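Local atomic coordinates of putative ring-cleaving dioxygenase MhqO (Bacillus subtilis subsp. subtilis, PDB entry 3OAJ), a protein that probably cleaves aromatic rings as an iron-dependent extradiol dioxygenase and may contribute to the degradation of aromatic compounds. Residues D24-A27 against G28-L32; A93-E96 against K97-E100. All coordinates share one frame; numbering follows the deposited sequence.

Contact 1 of 2, residues D24-A27 against G28-L32; sequences DFYA and GVLGL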
loop_
_atom_site.group_PDB
_atom_site.type_symbol
_atom_site.label_atom_id
_atom_site.label_comp_id
_atom_site.label_asym_id
_atom_site.label_seq_id
_atom_site.Cartn_x
_atom_site.Cartn_y
_atom_site.Cartn_z
ATOM N N ASP A 24 1.079 -16.065 -3.155
ATOM C CA ASP A 24 0.663 -16.592 -4.454
ATOM C C ASP A 24 -0.106 -15.535 -5.239
ATOM O O ASP A 24 0.001 -15.491 -6.464
ATOM C CB ASP A 24 -0.186 -17.857 -4.298
ATOM C CG ASP A 24 0.629 -19.085 -3.922
ATOM O OD1 ASP A 24 1.875 -19.069 -4.045
ATOM O OD2 ASP A 24 -0.010 -20.069 -3.509
ATOM N N PHE A 25 -0.848 -14.663 -4.557
ATOM C CA PHE A 25 -1.547 -13.619 -5.290
ATOM C C PHE A 25 -0.617 -12.465 -5.702
ATOM O O PHE A 25 -0.505 -12.136 -6.896
ATOM C CB PHE A 25 -2.758 -13.086 -4.522
ATOM C CG PHE A 25 -3.688 -12.276 -5.390
ATOM C CD1 PHE A 25 -4.572 -12.914 -6.255
ATOM C CD2 PHE A 25 -3.679 -10.875 -5.346
ATOM C CE1 PHE A 25 -5.408 -12.186 -7.069
ATOM C CE2 PHE A 25 -4.532 -10.139 -6.168
ATOM C CZ PHE A 25 -5.401 -10.797 -7.013
ATOM N N TYR A 26 0.067 -11.869 -4.724
ATOM C CA TYR A 26 0.849 -10.657 -4.982
ATOM C C TYR A 26 2.108 -10.900 -5.801
ATOM O O TYR A 26 2.417 -10.102 -6.687
ATOM C CB TYR A 26 1.070 -9.834 -3.691
ATOM C CG TYR A 26 -0.238 -9.189 -3.291
ATOM C CD1 TYR A 26 -0.585 -7.916 -3.759
ATOM C CD2 TYR A 26 -1.156 -9.864 -2.476
ATOM C CE1 TYR A 26 -1.785 -7.346 -3.459
ATOM C CE2 TYR A 26 -2.382 -9.294 -2.165
ATOM C CZ TYR A 26 -2.682 -8.024 -2.652
ATOM O OH TYR A 26 -3.872 -7.432 -2.345
ATOM N N ALA A 27 2.783 -12.033 -5.559
ATOM C CA ALA A 27 3.918 -12.447 -6.402
ATOM C C ALA A 27 3.460 -13.285 -7.594
ATOM O O ALA A 27 3.791 -12.970 -8.741
ATOM C CB ALA A 27 4.969 -13.211 -5.578
ATOM N N GLY A 28 2.700 -14.343 -7.332
ATOM C CA GLY A 28 2.279 -15.282 -8.376
ATOM C C GLY A 28 1.413 -14.676 -9.471
ATOM O O GLY A 28 1.677 -14.857 -10.664
ATOM N N VAL A 29 0.367 -13.964 -9.077
ATOM C CA VAL A 29 -0.555 -13.383 -10.061
ATOM C C VAL A 29 -0.106 -11.975 -10.486
ATOM O O VAL A 29 0.042 -11.700 -11.683
ATOM C CB VAL A 29 -2.010 -13.394 -9.521
ATOM C CG1 VAL A 29 -2.965 -12.721 -10.506
ATOM C CG2 VAL A 29 -2.454 -14.841 -9.268
ATOM N N LEU A 30 0.157 -11.106 -9.511
ATOM C CA LEU A 30 0.448 -9.706 -9.814
ATOM C C LEU A 30 1.909 -9.455 -10.170
ATOM O O LEU A 30 2.242 -8.373 -10.661
ATOM C CB LEU A 30 -0.020 -8.763 -8.693
ATOM C CG LEU A 30 -1.533 -8.767 -8.425
ATOM C CD1 LEU A 30 -1.871 -7.669 -7.452
ATOM C CD2 LEU A 30 -2.326 -8.585 -9.706
ATOM N N GLY A 31 2.773 -10.439 -9.916
ATOM C CA GLY A 31 4.167 -10.346 -10.320
ATOM C C GLY A 31 5.034 -9.418 -9.491
ATOM O O GLY A 31 6.150 -9.112 -9.911
ATOM N N LEU A 32 4.543 -8.971 -8.337
ATOM C CA LEU A 32 5.327 -8.076 -7.475
ATOM C C LEU A 32 6.436 -8.850 -6.788
ATOM O O LEU A 32 6.331 -10.068 -6.573
ATOM C CB LEU A 32 4.445 -7.373 -6.436
ATOM C CG LEU A 32 3.251 -6.555 -6.945
ATOM C CD1 LEU A 32 2.569 -5.856 -5.784
ATOM C CD2 LEU A 32 3.668 -5.566 -8.025
#
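V29 CB lies over one face of the F25 ring, while the edge of that ring, in its plane, meets CD2 of Y26. The Y26 ring in turn receives F25 CD2 on one face, offset toward the rim, and L32 CD1 at its edge, so the two neighbouring aromatics meet edge to face. These residues cover the C-terminal part of helix 19-29 and the turn that follows in a vicinal-oxygen-chelate fold; the helix widens into a pi-type turn and G31, with positive phi (75°), leaves the helical path. L30 CD1 touches both rings obliquely, 3.9 Å from F25 CE2 and equally far from Y26 CD1. With F25 CG opposite the backbone N (chi1 -165°), the ring swings forward over the next turn. F25 O takes two N-H groups: L30 N at 2.9 Å, almost in line with the carbonyl, and V29 N at 3.0 Å, from above the carbonyl plane. Beyond them, L32 N reaches back six residues to Y26 O at 2.9 Å, in the carbonyl plane. Y26 OH is hydrogen-bonded to D121, and D24 forms a salt bridge with R310. L127 packs against F25, Y26 and L30, which sets these side chains against the sheet that contains strand 126-131. The turn closes with a CA-H...O contact, A27 CA to L32 O at 3.4 Å.

Contact 2 of 2, residues A93-E96 against K97-E100; sequences AFWE and KRLE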
loop_
_atom_site.group_PDB
_atom_site.type_symbol
_atom_site.label_atom_id
_atom_site.label_comp_id
_atom_site.label_asym_id
_atom_site.label_seq_id
_atom_site.Cartn_x
_atom_site.Cartn_y
_atom_site.Cartn_z
ATOM N N ALA A 93 -5.318 -5.413 -21.422
ATOM C CA ALA A 93 -5.683 -6.749 -21.909
ATOM C C ALA A 93 -4.796 -7.852 -21.364
ATOM O O ALA A 93 -5.253 -8.991 -21.223
ATOM C CB ALA A 93 -5.708 -6.797 -23.440
ATOM N N PHE A 94 -3.535 -7.540 -21.099
ATOM C CA PHE A 94 -2.655 -8.535 -20.504
ATOM C C PHE A 94 -3.250 -8.938 -19.158
ATOM O O PHE A 94 -3.365 -10.125 -18.864
ATOM C CB PHE A 94 -1.233 -8.003 -20.317
ATOM C CG PHE A 94 -0.363 -8.923 -19.506
ATOM C CD1 PHE A 94 0.300 -9.981 -20.117
ATOM C CD2 PHE A 94 -0.233 -8.766 -18.123
ATOM C CE1 PHE A 94 1.098 -10.846 -19.387
ATOM C CE2 PHE A 94 0.568 -9.651 -17.384
ATOM C CZ PHE A 94 1.228 -10.694 -18.012
ATOM N N TRP A 95 -3.630 -7.937 -18.363
ATOM C CA TRP A 95 -4.147 -8.171 -17.020
ATOM C C TRP A 95 -5.516 -8.812 -17.002
ATOM O O TRP A 95 -5.768 -9.704 -16.181
ATOM C CB TRP A 95 -4.092 -6.866 -16.225
ATOM C CG TRP A 95 -2.665 -6.560 -15.950
ATOM C CD1 TRP A 95 -1.865 -5.640 -16.593
ATOM C CD2 TRP A 95 -1.815 -7.251 -15.027
ATOM N NE1 TRP A 95 -0.586 -5.710 -16.105
ATOM C CE2 TRP A 95 -0.518 -6.697 -15.156
ATOM C CE3 TRP A 95 -2.017 -8.307 -14.116
ATOM C CZ2 TRP A 95 0.570 -7.139 -14.383
ATOM C CZ3 TRP A 95 -0.940 -8.750 -13.359
ATOM C CH2 TRP A 95 0.332 -8.157 -13.486
ATOM N N GLU A 96 -6.382 -8.396 -17.925
ATOM C CA GLU A 96 -7.706 -8.995 -18.009
ATOM C C GLU A 96 -7.601 -10.481 -18.345
ATOM O O GLU A 96 -8.223 -11.312 -17.664
ATOM C CB GLU A 96 -8.581 -8.245 -19.011
ATOM C CG GLU A 96 -9.002 -6.881 -18.486
ATOM C CD GLU A 96 -9.651 -5.976 -19.513
ATOM O OE1 GLU A 96 -9.446 -6.160 -20.728
ATOM O OE2 GLU A 96 -10.339 -5.034 -19.082
ATOM N N LYS A 97 -6.803 -10.815 -19.365
ATOM C CA LYS A 97 -6.645 -12.229 -19.764
ATOM C C LYS A 97 -5.949 -13.040 -18.656
ATOM O O LYS A 97 -6.288 -14.207 -18.418
ATOM C CB LYS A 97 -5.914 -12.387 -21.110
ATOM C CG LYS A 97 -6.631 -11.792 -22.312
ATOM C CD LYS A 97 -7.969 -12.412 -22.602
ATOM C CE LYS A 97 -8.494 -11.897 -23.944
ATOM N NZ LYS A 97 -9.577 -12.757 -24.463
ATOM N N ARG A 98 -4.998 -12.418 -17.967
ATOM C CA ARG A 98 -4.303 -13.075 -16.867
ATOM C C ARG A 98 -5.244 -13.350 -15.694
ATOM O O ARG A 98 -5.239 -14.453 -15.140
ATOM C CB ARG A 98 -3.081 -12.267 -16.445
ATOM C CG ARG A 98 -2.272 -12.894 -15.312
ATOM C CD ARG A 98 -0.936 -12.148 -15.119
ATOM N NE ARG A 98 -0.068 -12.833 -14.167
ATOM C CZ ARG A 98 0.714 -13.865 -14.466
ATOM N NH1 ARG A 98 0.749 -14.347 -15.716
ATOM N NH2 ARG A 98 1.463 -14.414 -13.510
ATOM N N LEU A 99 -6.046 -12.359 -15.298
ATOM C CA LEU A 99 -7.056 -12.603 -14.252
ATOM C C LEU A 99 -8.026 -13.729 -14.612
ATOM O O LEU A 99 -8.386 -14.554 -13.749
ATOM C CB LEU A 99 -7.805 -11.318 -13.893
ATOM C CG LEU A 99 -6.984 -10.226 -13.200
ATOM C CD1 LEU A 99 -7.821 -8.976 -13.065
ATOM C CD2 LEU A 99 -6.403 -10.662 -11.834
ATOM N N GLU A 100 -8.467 -13.740 -15.854
ATOM C CA GLU A 100 -9.297 -14.839 -16.360
ATOM C C GLU A 100 -8.642 -16.213 -16.243
ATOM O O GLU A 100 -9.287 -17.118 -15.814
ATOM C CB GLU A 100 -9.773 -14.565 -17.799
ATOM C CG GLU A 100 -10.556 -15.665 -18.375
ATOM C CD GLU A 100 -10.889 -15.513 -19.846
ATOM O OE1 GLU A 100 -10.003 -15.672 -20.722
ATOM O OE2 GLU A 100 -12.095 -15.354 -20.086
#
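R98 leaves the backbone with CG opposite its N (chi1 -179°) and stays extended as far as NE, which carries the chain outward across the helix axis, side by side with F94 and W95. F94 takes the same first torsion (chi1 171°), whereas W95 has its CG beside the N (chi1 -70°), so both rings come to the same flank of the arginine's aliphatic stem. R98 CD does the touching: it is 3.7 Å from F94 CE2 and 3.8 Å from W95 CZ3. The F94 ring and the guanidinium have nearly parallel planes, with the indole close to perpendicular to the guanidinium plane. F94 CD2 sits 3.6 Å above one face of the indole, toward its rim, and W95 CD1 meets the F94 edge. This is regular alpha-helix: L99 N binds W95 O at 2.8 Å and R98 N binds F94 O at 3.0 Å, the i to i+4 spacing that sets R98 one turn beyond F94. L99 CG rests 3.3 Å from W95 O, the oxygen its own N-H engages. W95 NE1 is hydrogen-bonded to V149 O, which fixes the turn of the indole. Helix 92-101 lies on strand 114-120, with L99 against V117 and F119 and E96 against V117, while R98 NE and NH2 are hydrogen-bonded to V29 O and G28 O, late in helix 19-29.

Contact 1 closes before contact 2 opens along the chain, yet their centres are about 13 Å apart, on the same side of the chain's centre. Helix 19-29 follows strand 9-16 of one mixed eight-stranded sheet, and helix 92-101 follows strand 79-87 of the other. Contact 2 meets contact 1: R98 NE lies 2.7 Å from V29 O and R98 NH2 2.9 Å from G28 O, probable hydrogen bonds to carbonyls late in helix 19-29. W95 adds packing, its CH2 3.4 Å from L30 O. Together they join the helices of the two sheets; contact 2 lies away from the zinc site of H11, H218 and E266, whereas the L32 side chain is about 11 Å from that of H11.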